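Local coordinates for outer membrane associated protein (Francisella tularensis subsp. tularensis, PDB 6U83), which probably tethers the outer membrane to the cell wall through this OmpA-like, peptidoglycan-binding type of domain, the whole protein being tentatively assigned porin activity, at residues 146-151 with 157-162; 87-92 with 169-174; 81-86 with 126-131. One frame throughout, in Å; residues are numbered along the deposited sequence.

Contact 1 of 3, residues 146-151 with 157-162; sequences NDTLGG and PRNQRV. With DAL (D-alanine), chain D.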
ATOM      1  N   ASN A 146      -8.817  12.637   5.271  1.00 73.53           N
ATOM      2  CA  ASN A 146      -9.911  11.820   5.766  1.00 72.45           C
ATOM      3  C   ASN A 146      -9.413  10.386   5.933  1.00 73.97           C
ATOM      4  O   ASN A 146      -8.324  10.029   5.479  1.00 81.50           O
ATOM      5  CB  ASN A 146     -11.109  11.868   4.819  1.00 71.78           C
ATOM      6  CG  ASN A 146     -11.637  13.286   4.602  1.00 90.12           C
ATOM      7  OD1 ASN A 146     -12.173  13.916   5.520  1.00101.74           O
ATOM      8  ND2 ASN A 146     -11.501  13.785   3.375  1.00 82.66           N
ATOM      9  N   ASP A 147     -10.217   9.556   6.594  1.00 72.45           N
ATOM     10  CA  ASP A 147      -9.816   8.175   6.879  1.00 75.91           C
ATOM     11  C   ASP A 147      -8.435   8.123   7.532  1.00 72.82           C
ATOM     12  O   ASP A 147      -7.606   7.275   7.194  1.00 71.96           O
ATOM     13  CB  ASP A 147      -9.816   7.313   5.610  1.00 86.81           C
ATOM     14  CG  ASP A 147     -11.200   7.135   4.998  1.00 99.85           C
ATOM     15  OD1 ASP A 147     -12.193   7.633   5.576  1.00106.12           O
ATOM     16  OD2 ASP A 147     -11.282   6.497   3.921  1.00 94.60           O
ATOM     17  N   THR A 148      -8.155   9.060   8.440  1.00 72.92           N
ATOM     18  CA  THR A 148      -6.894   8.955   9.157  1.00 75.06           C
ATOM     19  C   THR A 148      -6.907   7.699  10.014  1.00 74.68           C
ATOM     20  O   THR A 148      -7.961   7.170  10.369  1.00 70.34           O
ATOM     21  CB  THR A 148      -6.624  10.185  10.032  1.00 75.84           C
ATOM     22  OG1 THR A 148      -7.597  10.268  11.081  1.00 83.16           O
ATOM     23  CG2 THR A 148      -6.638  11.448   9.198  1.00 75.93           C
ATOM     24  N   LEU A 149      -5.714   7.214  10.337  1.00 80.82           N
ATOM     25  CA  LEU A 149      -5.605   5.931  11.017  1.00 77.25           C
ATOM     26  C   LEU A 149      -6.216   5.985  12.413  1.00 75.12           C
ATOM     27  O   LEU A 149      -6.131   6.992  13.122  1.00 78.58           O
ATOM     28  CB  LEU A 149      -4.143   5.499  11.081  1.00 76.31           C
ATOM     29  CG  LEU A 149      -3.570   5.095   9.721  1.00 76.65           C
ATOM     30  CD1 LEU A 149      -2.078   4.864   9.824  1.00 82.26           C
ATOM     31  CD2 LEU A 149      -4.259   3.835   9.205  1.00 70.63           C
ATOM     32  N   GLY A 150      -6.859   4.890  12.798  1.00 79.17           N
ATOM     33  CA  GLY A 150      -7.471   4.830  14.107  1.00 86.87           C
ATOM     34  C   GLY A 150      -6.422   4.690  15.195  1.00 89.51           C
ATOM     35  O   GLY A 150      -5.418   3.991  15.040  1.00 80.03           O
ATOM     36  N   GLY A 151      -6.657   5.384  16.307  1.00 95.61           N
ATOM     37  CA  GLY A 151      -5.809   5.287  17.473  1.00 91.40           C
ATOM     38  C   GLY A 151      -4.703   6.314  17.561  1.00 89.83           C
ATOM     39  O   GLY A 151      -4.030   6.385  18.594  1.00 88.18           O
ATOM     40  N   PRO A 157       2.484  11.786  11.459  1.00 71.12           N
ATOM     41  CA  PRO A 157       3.059  11.513  10.127  1.00 67.75           C
ATOM     42  C   PRO A 157       2.720  10.132   9.601  1.00 66.72           C
ATOM     43  O   PRO A 157       2.851   9.893   8.397  1.00 64.26           O
ATOM     44  CB  PRO A 157       4.574  11.652  10.362  1.00 65.93           C
ATOM     45  CG  PRO A 157       4.704  12.382  11.645  1.00 76.52           C
ATOM     46  CD  PRO A 157       3.529  11.970  12.470  1.00 76.18           C
ATOM     47  N   ARG A 158       2.305   9.200  10.456  1.00 60.59           N
ATOM     48  CA  ARG A 158       1.923   7.904   9.923  1.00 65.31           C
ATOM     49  C   ARG A 158       0.678   7.978   9.038  1.00 63.38           C
ATOM     50  O   ARG A 158       0.447   7.063   8.240  1.00 64.74           O
ATOM     51  CB  ARG A 158       1.713   6.917  11.061  1.00 60.58           C
ATOM     52  CG  ARG A 158       3.005   6.317  11.580  1.00 76.75           C
ATOM     53  CD  ARG A 158       2.769   5.509  12.845  1.00 73.73           C
ATOM     54  NE  ARG A 158       2.332   6.362  13.949  1.00 75.58           N
ATOM     55  CZ  ARG A 158       2.242   5.952  15.213  1.00 76.92           C
ATOM     56  NH1 ARG A 158       1.838   6.786  16.160  1.00 69.69           N
ATOM     57  NH2 ARG A 158       2.555   4.702  15.530  1.00 80.42           N
ATOM     58  N   ASN A 159      -0.136   9.032   9.159  1.00 57.45           N
ATOM     59  CA  ASN A 159      -1.262   9.190   8.247  1.00 66.60           C
ATOM     60  C   ASN A 159      -0.817   9.553   6.833  1.00 66.96           C
ATOM     61  O   ASN A 159      -1.576   9.347   5.879  1.00 70.19           O
ATOM     62  CB  ASN A 159      -2.217  10.242   8.799  1.00 65.83           C
ATOM     63  CG  ASN A 159      -2.964   9.751  10.010  1.00 65.34           C
ATOM     64  OD1 ASN A 159      -3.475   8.636  10.010  1.00 65.43           O
ATOM     65  ND2 ASN A 159      -3.025  10.569  11.050  1.00 70.39           N
ATOM     66  N   GLN A 160       0.398  10.078   6.690  1.00 57.38           N
ATOM     67  CA  GLN A 160       0.980  10.488   5.414  1.00 60.75           C
ATOM     68  C   GLN A 160       1.430   9.243   4.654  1.00 62.94           C
ATOM     69  O   GLN A 160       2.569   8.786   4.818  1.00 65.05           O
ATOM     70  CB  GLN A 160       2.148  11.436   5.676  1.00 58.75           C
ATOM     71  CG  GLN A 160       1.760  12.719   6.424  1.00 52.67           C
ATOM     72  CD  GLN A 160       2.958  13.384   7.117  1.00 60.98           C
ATOM     73  OE1 GLN A 160       2.799  14.393   7.804  1.00 67.71           O
ATOM     74  NE2 GLN A 160       4.156  12.818   6.939  1.00 54.14           N
ATOM     75  N   ARG A 161       0.546   8.693   3.803  1.00 53.37           N
ATOM     76  CA  ARG A 161       0.744   7.328   3.323  1.00 53.87           C
ATOM     77  C   ARG A 161      -0.093   7.013   2.084  1.00 59.04           C
ATOM     78  O   ARG A 161      -1.058   7.706   1.752  1.00 62.36           O
ATOM     79  CB  ARG A 161       0.387   6.314   4.406  1.00 54.98           C
ATOM     80  CG  ARG A 161      -1.107   6.033   4.438  1.00 58.43           C
ATOM     81  CD  ARG A 161      -1.586   5.832   5.845  1.00 57.12           C
ATOM     82  NE  ARG A 161      -2.977   5.403   5.932  1.00 53.69           N
ATOM     83  CZ  ARG A 161      -3.988   6.247   6.142  1.00 64.68           C
ATOM     84  NH1 ARG A 161      -3.746   7.550   6.271  1.00 57.89           N
ATOM     85  NH2 ARG A 161      -5.243   5.798   6.213  1.00 59.04           N
ATOM     86  N   VAL A 162       0.287   5.912   1.431  1.00 58.29           N
ATOM     87  CA  VAL A 162      -0.471   5.263   0.373  1.00 56.41           C
ATOM     88  C   VAL A 162      -0.760   3.835   0.809  1.00 67.63           C
ATOM     89  O   VAL A 162       0.112   3.160   1.363  1.00 69.63           O
ATOM     90  CB  VAL A 162       0.301   5.275  -0.962  1.00 55.35           C
ATOM     91  CG1 VAL A 162      -0.206   4.192  -1.876  1.00 55.72           C
ATOM     92  CG2 VAL A 162       0.134   6.594  -1.637  1.00 49.63           C
TER
HETATM   93  N   DAL D 403      -0.591  17.205   5.877  1.00 51.20           N
HETATM   94  CA  DAL D 403       0.820  17.029   5.566  1.00 51.52           C
HETATM   95  CB  DAL D 403       1.350  18.235   4.774  1.00 54.50           C
HETATM   96  C   DAL D 403       1.099  15.727   4.816  1.00 59.08           C
HETATM   97  O   DAL D 403       2.233  15.534   4.371  1.00 66.34           O
HETATM   98  OXT DAL D 403       0.226  14.857   4.639  1.00 60.09           O
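L149 and N159 join the two arms of the loop that leads into strand 161-172 of the OmpA-like fold, next to the pocket where D-alanine is bound. The tight part combines polar bonds with L149 laid over a guanidinium. N159 OD1 accepts a nearly straight bond from the backbone N of L149 (2.7 Å, 171°) while T148 CB rests against the same oxygen at 3.5 Å. The guanidinium of R161 is gripped on several edges: NH2 donates to D147 O at 3.0 Å, close to the guanidinium plane, NH1 returns to N159 O at 2.8 Å, and NE pairs with E163. These partners fix the rotation of the flat group, and a cation-pi contact with Y99 adds to the hold. On the loose side, D147 bends its carboxylate away into solvent, with OD2 6.5 Å from R161 NH2. Q160 turns toward the ligand; its CG packs at 3.2 Å against OXT of D-alanine, whose hydrogen bonds are to D67, S101, N113 and R120, consistent with the peptide-binding site of this family. L149, its CG beside the backbone N (chi1 -70°), lays that atom 3.7 Å above the centre of the R161 guanidinium.

Contact 2 of 3, residues 87-92 with 169-174; sequences KDSNIS and PLKEAN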
ATOM      1  N   LYS A  87       2.123  -9.535 -10.388  1.00 84.20           N
ATOM      2  CA  LYS A  87       2.482 -10.166 -11.656  1.00 85.96           C
ATOM      3  C   LYS A  87       2.462 -11.687 -11.556  1.00 88.23           C
ATOM      4  O   LYS A  87       2.179 -12.373 -12.544  1.00 91.39           O
ATOM      5  CB  LYS A  87       3.857  -9.685 -12.124  1.00 91.07           C
ATOM      6  CG  LYS A  87       3.911  -8.219 -12.540  1.00101.08           C
ATOM      7  CD  LYS A  87       5.204  -7.881 -13.299  1.00111.51           C
ATOM      8  CE  LYS A  87       6.439  -7.951 -12.408  1.00114.21           C
ATOM      9  NZ  LYS A  87       7.702  -7.771 -13.185  1.00115.94           N
ATOM     10  N   ASP A  88       2.757 -12.234 -10.378  1.00 90.18           N
ATOM     11  CA  ASP A  88       2.759 -13.683 -10.234  1.00 97.50           C
ATOM     12  C   ASP A  88       1.359 -14.226 -10.012  1.00 90.17           C
ATOM     13  O   ASP A  88       1.025 -15.304 -10.511  1.00 96.92           O
ATOM     14  CB  ASP A  88       3.680 -14.104  -9.091  1.00114.45           C
ATOM     15  CG  ASP A  88       5.121 -14.254  -9.536  1.00130.43           C
ATOM     16  OD1 ASP A  88       5.346 -14.778 -10.650  1.00136.06           O
ATOM     17  OD2 ASP A  88       6.028 -13.843  -8.777  1.00135.26           O
ATOM     18  N   SER A  89       0.527 -13.500  -9.274  1.00 84.34           N
ATOM     19  CA  SER A  89      -0.846 -13.931  -9.050  1.00 88.45           C
ATOM     20  C   SER A  89      -1.751 -13.664 -10.240  1.00 95.69           C
ATOM     21  O   SER A  89      -2.928 -14.035 -10.195  1.00103.16           O
ATOM     22  CB  SER A  89      -1.414 -13.243  -7.812  1.00 90.88           C
ATOM     23  OG  SER A  89      -0.636 -13.563  -6.673  1.00101.42           O
ATOM     24  N   ASN A  90      -1.228 -13.045 -11.298  1.00 99.48           N
ATOM     25  CA  ASN A  90      -2.029 -12.637 -12.447  1.00105.84           C
ATOM     26  C   ASN A  90      -3.254 -11.838 -11.992  1.00104.57           C
ATOM     27  O   ASN A  90      -4.368 -12.017 -12.491  1.00100.79           O
ATOM     28  CB  ASN A  90      -2.419 -13.852 -13.290  1.00113.11           C
ATOM     29  CG  ASN A  90      -1.211 -14.691 -13.685  1.00119.47           C
ATOM     30  OD1 ASN A  90      -0.895 -15.695 -13.041  1.00125.06           O
ATOM     31  ND2 ASN A  90      -0.515 -14.265 -14.735  1.00117.82           N
ATOM     32  N   ILE A  91      -3.031 -10.945 -11.024  1.00 96.82           N
ATOM     33  CA  ILE A  91      -4.111 -10.139 -10.467  1.00 92.93           C
ATOM     34  C   ILE A  91      -4.533  -9.075 -11.470  1.00100.41           C
ATOM     35  O   ILE A  91      -3.704  -8.476 -12.172  1.00 97.59           O
ATOM     36  CB  ILE A  91      -3.677  -9.535  -9.119  1.00 87.13           C
ATOM     37  CG1 ILE A  91      -3.767 -10.604  -8.021  1.00 88.02           C
ATOM     38  CG2 ILE A  91      -4.498  -8.300  -8.756  1.00 78.95           C
ATOM     39  CD1 ILE A  91      -3.299 -10.139  -6.667  1.00 82.07           C
ATOM     40  N   SER A  92      -5.843  -8.835 -11.538  1.00107.08           N
ATOM     41  CA  SER A  92      -6.426  -7.994 -12.579  1.00110.25           C
ATOM     42  C   SER A  92      -6.103  -6.518 -12.370  1.00101.77           C
ATOM     43  O   SER A  92      -5.516  -5.871 -13.245  1.00101.59           O
ATOM     44  CB  SER A  92      -7.938  -8.223 -12.617  1.00117.32           C
ATOM     45  OG  SER A  92      -8.428  -8.431 -11.299  1.00118.22           O
ATOM     46  N   PRO A 169      -5.760 -16.634  -4.539  1.00 94.25           N
ATOM     47  CA  PRO A 169      -5.551 -17.952  -3.939  1.00 94.95           C
ATOM     48  C   PRO A 169      -4.064 -18.229  -3.734  1.00 94.53           C
ATOM     49  O   PRO A 169      -3.202 -17.667  -4.416  1.00 90.67           O
ATOM     50  CB  PRO A 169      -6.175 -18.908  -4.961  1.00 97.42           C
ATOM     51  CG  PRO A 169      -7.192 -18.062  -5.697  1.00 95.84           C
ATOM     52  CD  PRO A 169      -6.576 -16.700  -5.768  1.00 98.24           C
ATOM     53  N   LEU A 170      -3.766 -19.094  -2.764  1.00 90.47           N
ATOM     54  CA  LEU A 170      -2.383 -19.484  -2.529  1.00 82.59           C
ATOM     55  C   LEU A 170      -1.924 -20.441  -3.617  1.00 79.50           C
ATOM     56  O   LEU A 170      -2.634 -21.386  -3.970  1.00 85.22           O
ATOM     57  CB  LEU A 170      -2.228 -20.127  -1.154  1.00 93.17           C
ATOM     58  CG  LEU A 170      -1.888 -19.131  -0.050  1.00 91.13           C
ATOM     59  CD1 LEU A 170      -1.870 -19.809   1.298  1.00 94.55           C
ATOM     60  CD2 LEU A 170      -0.548 -18.476  -0.349  1.00 91.36           C
ATOM     61  N   LYS A 171      -0.734 -20.186  -4.147  1.00 89.19           N
ATOM     62  CA  LYS A 171      -0.217 -20.946  -5.275  1.00103.50           C
ATOM     63  C   LYS A 171       0.413 -22.254  -4.805  1.00104.82           C
ATOM     64  O   LYS A 171       1.108 -22.293  -3.787  1.00113.41           O
ATOM     65  CB  LYS A 171       0.813 -20.107  -6.038  1.00109.66           C
ATOM     66  CG  LYS A 171       0.325 -18.715  -6.452  1.00111.12           C
ATOM     67  CD  LYS A 171      -0.663 -18.784  -7.610  1.00114.39           C
ATOM     68  CE  LYS A 171      -1.359 -17.447  -7.836  1.00113.66           C
ATOM     69  NZ  LYS A 171      -2.243 -17.465  -9.040  1.00114.04           N
ATOM     70  N   GLU A 172       0.164 -23.330  -5.549  1.00103.77           N
ATOM     71  CA  GLU A 172       0.811 -24.606  -5.271  1.00103.78           C
ATOM     72  C   GLU A 172       2.271 -24.557  -5.709  1.00107.45           C
ATOM     73  O   GLU A 172       2.608 -23.948  -6.727  1.00102.29           O
ATOM     74  CB  GLU A 172       0.078 -25.743  -5.980  1.00103.87           C
ATOM     75  CG  GLU A 172      -1.148 -26.251  -5.227  1.00115.90           C
ATOM     76  CD  GLU A 172      -2.050 -27.140  -6.077  1.00126.08           C
ATOM     77  OE1 GLU A 172      -2.306 -26.787  -7.247  1.00129.78           O
ATOM     78  OE2 GLU A 172      -2.502 -28.193  -5.577  1.00129.78           O
ATOM     79  N   ALA A 173       3.139 -25.204  -4.932  1.00116.65           N
ATOM     80  CA  ALA A 173       4.577 -25.053  -5.126  1.00121.80           C
ATOM     81  C   ALA A 173       5.029 -25.715  -6.424  1.00127.05           C
ATOM     82  O   ALA A 173       4.611 -26.832  -6.746  1.00125.62           O
ATOM     83  CB  ALA A 173       5.335 -25.640  -3.936  1.00120.92           C
ATOM     84  N   ASN A 174       5.889 -25.020  -7.166  1.00131.48           N
ATOM     85  CA  ASN A 174       6.425 -25.522  -8.432  1.00139.79           C
ATOM     86  C   ASN A 174       7.709 -24.778  -8.820  1.00138.23           C
ATOM     87  O   ASN A 174       8.813 -25.167  -8.431  1.00135.86           O
ATOM     88  CB  ASN A 174       5.380 -25.394  -9.549  1.00143.63           C
ATOM     89  CG  ASN A 174       5.031 -23.946  -9.870  1.00141.31           C
ATOM     90  OD1 ASN A 174       5.239 -23.044  -9.056  1.00141.06           O
ATOM     91  ND2 ASN A 174       4.491 -23.720 -11.057  1.00140.66           N
TER
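S89, in the last turn of helix 73-89, and K171, near the C-terminal end of the chain, are the closest backbone pair, with their CA atoms 8.0 Å apart, and the gap is spanned by one side chain. K171 points its CB at the helix, and a bend at chi2 (-74°) starts an otherwise extended run that brings its end across S89. There CE lies 3.8 Å from S89 CA and 4.1 Å from S89 OG, so the methylene packs against the serine, whose hydroxyl is hydrogen-bonded to F85 O within the helix. The ammonium atom NZ stands 3.7 Å from S89 O, near the carbonyl end of the helix, where a positive charge would be expected to sit favourably with the helix dipole. In this OmpA-like domain the helix lies against the sheet, and the contact marks the edge of that packing: just past S89, N90 takes a positive phi (51°) and I91 N probably bonds back to I86 O at 3.2 Å, a bond of the six-to-one kind, as in a Schellman-like helix end. I91 then packs on V166 and A168 of strand 161-172. K171, by contrast, stays on the surface, its backbone bonded to V27 of the short strand 26-27, and its CE makes a looser approach to D88 O at 4.2 Å.

Contact 3 of 3, residues 81-86 with 126-131; sequences SFVNFI and DYMKQL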
ATOM      1  N   SER A  81       8.050  -5.558  -4.191  1.00 69.47           N
ATOM      2  CA  SER A  81       7.558  -6.869  -3.785  1.00 69.38           C
ATOM      3  C   SER A  81       6.055  -6.977  -3.974  1.00 75.16           C
ATOM      4  O   SER A  81       5.542  -8.035  -4.354  1.00 83.14           O
ATOM      5  CB  SER A  81       7.921  -7.137  -2.331  1.00 67.29           C
ATOM      6  OG  SER A  81       9.309  -7.369  -2.210  1.00 79.18           O
ATOM      7  N   PHE A  82       5.337  -5.897  -3.682  1.00 73.62           N
ATOM      8  CA  PHE A  82       3.905  -5.851  -3.948  1.00 65.49           C
ATOM      9  C   PHE A  82       3.618  -6.143  -5.412  1.00 64.58           C
ATOM     10  O   PHE A  82       2.745  -6.952  -5.738  1.00 68.37           O
ATOM     11  CB  PHE A  82       3.382  -4.471  -3.555  1.00 71.66           C
ATOM     12  CG  PHE A  82       1.899  -4.375  -3.497  1.00 72.94           C
ATOM     13  CD1 PHE A  82       1.191  -5.051  -2.530  1.00 69.00           C
ATOM     14  CD2 PHE A  82       1.217  -3.576  -4.382  1.00 68.03           C
ATOM     15  CE1 PHE A  82      -0.161  -4.946  -2.457  1.00 69.92           C
ATOM     16  CE2 PHE A  82      -0.135  -3.470  -4.309  1.00 71.55           C
ATOM     17  CZ  PHE A  82      -0.828  -4.158  -3.345  1.00 69.53           C
ATOM     18  N   VAL A  83       4.360  -5.495  -6.315  1.00 64.45           N
ATOM     19  CA  VAL A  83       4.135  -5.679  -7.745  1.00 68.61           C
ATOM     20  C   VAL A  83       4.498  -7.098  -8.167  1.00 79.63           C
ATOM     21  O   VAL A  83       3.799  -7.716  -8.984  1.00 79.99           O
ATOM     22  CB  VAL A  83       4.926  -4.624  -8.540  1.00 68.47           C
ATOM     23  CG1 VAL A  83       4.896  -4.930 -10.026  1.00 64.14           C
ATOM     24  CG2 VAL A  83       4.370  -3.231  -8.264  1.00 62.91           C
ATOM     25  N   ASN A  84       5.593  -7.636  -7.617  1.00 78.82           N
ATOM     26  CA  ASN A  84       6.025  -8.997  -7.930  1.00 81.74           C
ATOM     27  C   ASN A  84       4.936 -10.016  -7.612  1.00 81.78           C
ATOM     28  O   ASN A  84       4.789 -11.023  -8.318  1.00 88.55           O
ATOM     29  CB  ASN A  84       7.307  -9.320  -7.153  1.00 91.81           C
ATOM     30  CG  ASN A  84       8.300 -10.138  -7.961  1.00102.92           C
ATOM     31  OD1 ASN A  84       9.105  -9.585  -8.714  1.00105.67           O
ATOM     32  ND2 ASN A  84       8.259 -11.459  -7.801  1.00106.08           N
ATOM     33  N   PHE A  85       4.157  -9.763  -6.561  1.00 69.63           N
ATOM     34  CA  PHE A  85       3.038 -10.633  -6.226  1.00 67.64           C
ATOM     35  C   PHE A  85       1.894 -10.468  -7.220  1.00 76.66           C
ATOM     36  O   PHE A  85       1.275 -11.455  -7.637  1.00 83.74           O
ATOM     37  CB  PHE A  85       2.586 -10.318  -4.804  1.00 62.42           C
ATOM     38  CG  PHE A  85       1.379 -11.086  -4.350  1.00 68.49           C
ATOM     39  CD1 PHE A  85       1.477 -12.421  -4.023  1.00 75.82           C
ATOM     40  CD2 PHE A  85       0.165 -10.452  -4.191  1.00 66.74           C
ATOM     41  CE1 PHE A  85       0.381 -13.117  -3.576  1.00 77.21           C
ATOM     42  CE2 PHE A  85      -0.937 -11.145  -3.748  1.00 75.56           C
ATOM     43  CZ  PHE A  85      -0.828 -12.481  -3.439  1.00 77.71           C
ATOM     44  N   ILE A  86       1.608  -9.225  -7.614  1.00 68.59           N
ATOM     45  CA  ILE A  86       0.559  -8.967  -8.594  1.00 74.66           C
ATOM     46  C   ILE A  86       0.878  -9.660  -9.915  1.00 83.45           C
ATOM     47  O   ILE A  86       0.017 -10.315 -10.513  1.00 86.71           O
ATOM     48  CB  ILE A  86       0.368  -7.452  -8.780  1.00 70.37           C
ATOM     49  CG1 ILE A  86      -0.203  -6.841  -7.504  1.00 72.81           C
ATOM     50  CG2 ILE A  86      -0.534  -7.153  -9.978  1.00 70.31           C
ATOM     51  CD1 ILE A  86       0.045  -5.358  -7.415  1.00 80.33           C
ATOM     52  N   ASP A 126       3.184   5.383 -10.547  1.00 72.53           N
ATOM     53  CA  ASP A 126       4.251   5.594 -11.514  1.00 72.69           C
ATOM     54  C   ASP A 126       5.345   4.553 -11.351  1.00 70.51           C
ATOM     55  O   ASP A 126       5.781   3.942 -12.334  1.00 69.19           O
ATOM     56  CB  ASP A 126       4.825   6.999 -11.359  1.00 84.60           C
ATOM     57  CG  ASP A 126       3.949   8.065 -11.995  1.00102.71           C
ATOM     58  OD1 ASP A 126       2.878   7.724 -12.550  1.00105.12           O
ATOM     59  OD2 ASP A 126       4.343   9.253 -11.947  1.00107.68           O
ATOM     60  N   TYR A 127       5.785   4.323 -10.108  1.00 70.18           N
ATOM     61  CA  TYR A 127       6.848   3.353  -9.858  1.00 68.44           C
ATOM     62  C   TYR A 127       6.418   1.946 -10.243  1.00 72.16           C
ATOM     63  O   TYR A 127       7.206   1.184 -10.818  1.00 79.52           O
ATOM     64  CB  TYR A 127       7.265   3.388  -8.391  1.00 62.43           C
ATOM     65  CG  TYR A 127       8.543   2.614  -8.125  1.00 68.31           C
ATOM     66  CD1 TYR A 127       9.737   2.970  -8.750  1.00 70.99           C
ATOM     67  CD2 TYR A 127       8.559   1.530  -7.251  1.00 69.69           C
ATOM     68  CE1 TYR A 127      10.913   2.267  -8.511  1.00 77.85           C
ATOM     69  CE2 TYR A 127       9.735   0.825  -7.003  1.00 76.61           C
ATOM     70  CZ  TYR A 127      10.902   1.200  -7.635  1.00 80.55           C
ATOM     71  OH  TYR A 127      12.058   0.498  -7.399  1.00 87.79           O
ATOM     72  N   MET A 128       5.180   1.578  -9.914  1.00 69.70           N
ATOM     73  CA  MET A 128       4.651   0.289 -10.341  1.00 71.11           C
ATOM     74  C   MET A 128       4.805   0.113 -11.841  1.00 74.10           C
ATOM     75  O   MET A 128       5.157  -0.975 -12.316  1.00 79.11           O
ATOM     76  CB  MET A 128       3.182   0.175  -9.947  1.00 64.48           C
ATOM     77  CG  MET A 128       2.967   0.185  -8.462  1.00 67.79           C
ATOM     78  SD  MET A 128       1.234  -0.029  -8.057  1.00 72.02           S
ATOM     79  CE  MET A 128       1.359  -0.772  -6.431  1.00 68.31           C
ATOM     80  N   LYS A 129       4.564   1.182 -12.601  1.00 66.49           N
ATOM     81  CA  LYS A 129       4.684   1.094 -14.049  1.00 71.12           C
ATOM     82  C   LYS A 129       6.134   0.893 -14.469  1.00 76.24           C
ATOM     83  O   LYS A 129       6.415   0.106 -15.382  1.00 83.26           O
ATOM     84  CB  LYS A 129       4.082   2.341 -14.704  1.00 74.94           C
ATOM     85  CG  LYS A 129       2.553   2.380 -14.664  1.00 73.80           C
ATOM     86  CD  LYS A 129       1.996   3.623 -15.328  1.00 86.68           C
ATOM     87  CE  LYS A 129       1.513   4.646 -14.307  1.00 93.90           C
ATOM     88  NZ  LYS A 129       0.894   5.842 -14.975  1.00 99.73           N
ATOM     89  N   GLN A 130       7.072   1.589 -13.810  1.00 73.47           N
ATOM     90  CA  GLN A 130       8.489   1.373 -14.093  1.00 79.86           C
ATOM     91  C   GLN A 130       8.863  -0.091 -13.916  1.00 85.55           C
ATOM     92  O   GLN A 130       9.702  -0.622 -14.654  1.00 97.43           O
ATOM     93  CB  GLN A 130       9.355   2.250 -13.185  1.00 86.60           C
ATOM     94  CG  GLN A 130       9.251   3.745 -13.444  1.00 95.35           C
ATOM     95  CD  GLN A 130      10.039   4.562 -12.432  1.00102.74           C
ATOM     96  OE1 GLN A 130      11.208   4.277 -12.159  1.00105.72           O
ATOM     97  NE2 GLN A 130       9.396   5.576 -11.859  1.00100.82           N
ATOM     98  N   LEU A 131       8.231  -0.766 -12.960  1.00 75.10           N
ATOM     99  CA  LEU A 131       8.530  -2.150 -12.631  1.00 72.85           C
ATOM    100  C   LEU A 131       7.953  -3.165 -13.615  1.00 79.96           C
ATOM    101  O   LEU A 131       8.107  -4.370 -13.387  1.00 83.38           O
ATOM    102  CB  LEU A 131       8.019  -2.440 -11.227  1.00 69.09           C
ATOM    103  CG  LEU A 131       8.697  -1.547 -10.188  1.00 70.63           C
ATOM    104  CD1 LEU A 131       8.148  -1.806  -8.799  1.00 69.02           C
ATOM    105  CD2 LEU A 131      10.190  -1.772 -10.213  1.00 71.18           C
TER
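V83 and M128 are the nearest backbone pair between 81-86 and 126-131, their CA atoms 6.5 Å apart, and the interface is wholly apolar. At the start of the second segment D126 lies on the far side of its helix, where OD1 is hydrogen-bonded to Q122 and makes a long salt bridge to K129 NZ one turn on. Y127 follows, its ring reaching I79 and K76 of the neighbouring helix earlier in that helix's course; L131 CG lies over one ring face, offset toward the rim. M128 is the main contributor from this segment, with V83 its chief partner. Its CG is beside the backbone N (chi1 -64°), and the chain extends from there, so that the side chain crosses V83, CG 3.7 Å from V83 CG2, and delivers the terminal methyl to F82. That methyl, CE, meets the phenyl ring at its edge, near the ring plane, 3.5 Å from CD2 and 3.7 Å from CE2. The fold explains the burial: in the OmpA-like arrangement both helices pack on one mixed sheet, and here F82 also rests on V58 and L60 of strand 55-63 and on V94, while M128 reaches V96 of strand 94-98. The methyl-to-ring contact therefore lies where the helix pair meets the sheet. K129 points away from helix 73-89, with its side chain reaching S135. L131, just past the last helical turn, points back across the gap: its CD1 lies 4.1 Å from V83 CG2 and its CB 4.2 Å from V83 CG1. CG2 is shared between M128 and L131, while CG1 meets the leucine's CB; L131 also packs on A80.

From the N terminus, the chain passes through strand 55-63 into helix 73-89, which supplies first residues 81-86 of contact 3 and then 87-92 of contact 2. Contact 3 closes first, when helix 110-130 returns against that helix with strand 94-98 between them in sequence. Contact 1 then opens and closes in series within the loop between strands 138-142 and 161-172. Last, the far end of strand 161-172 closes contact 2, whose loop encloses contact 1 and crosses contact 3. Contacts 2 and 3 touch through helix 73-89. Contact 1 lies at the opposite end of the domain, its centre about 30 Å from that of contact 2, and strand 161-172 spans both.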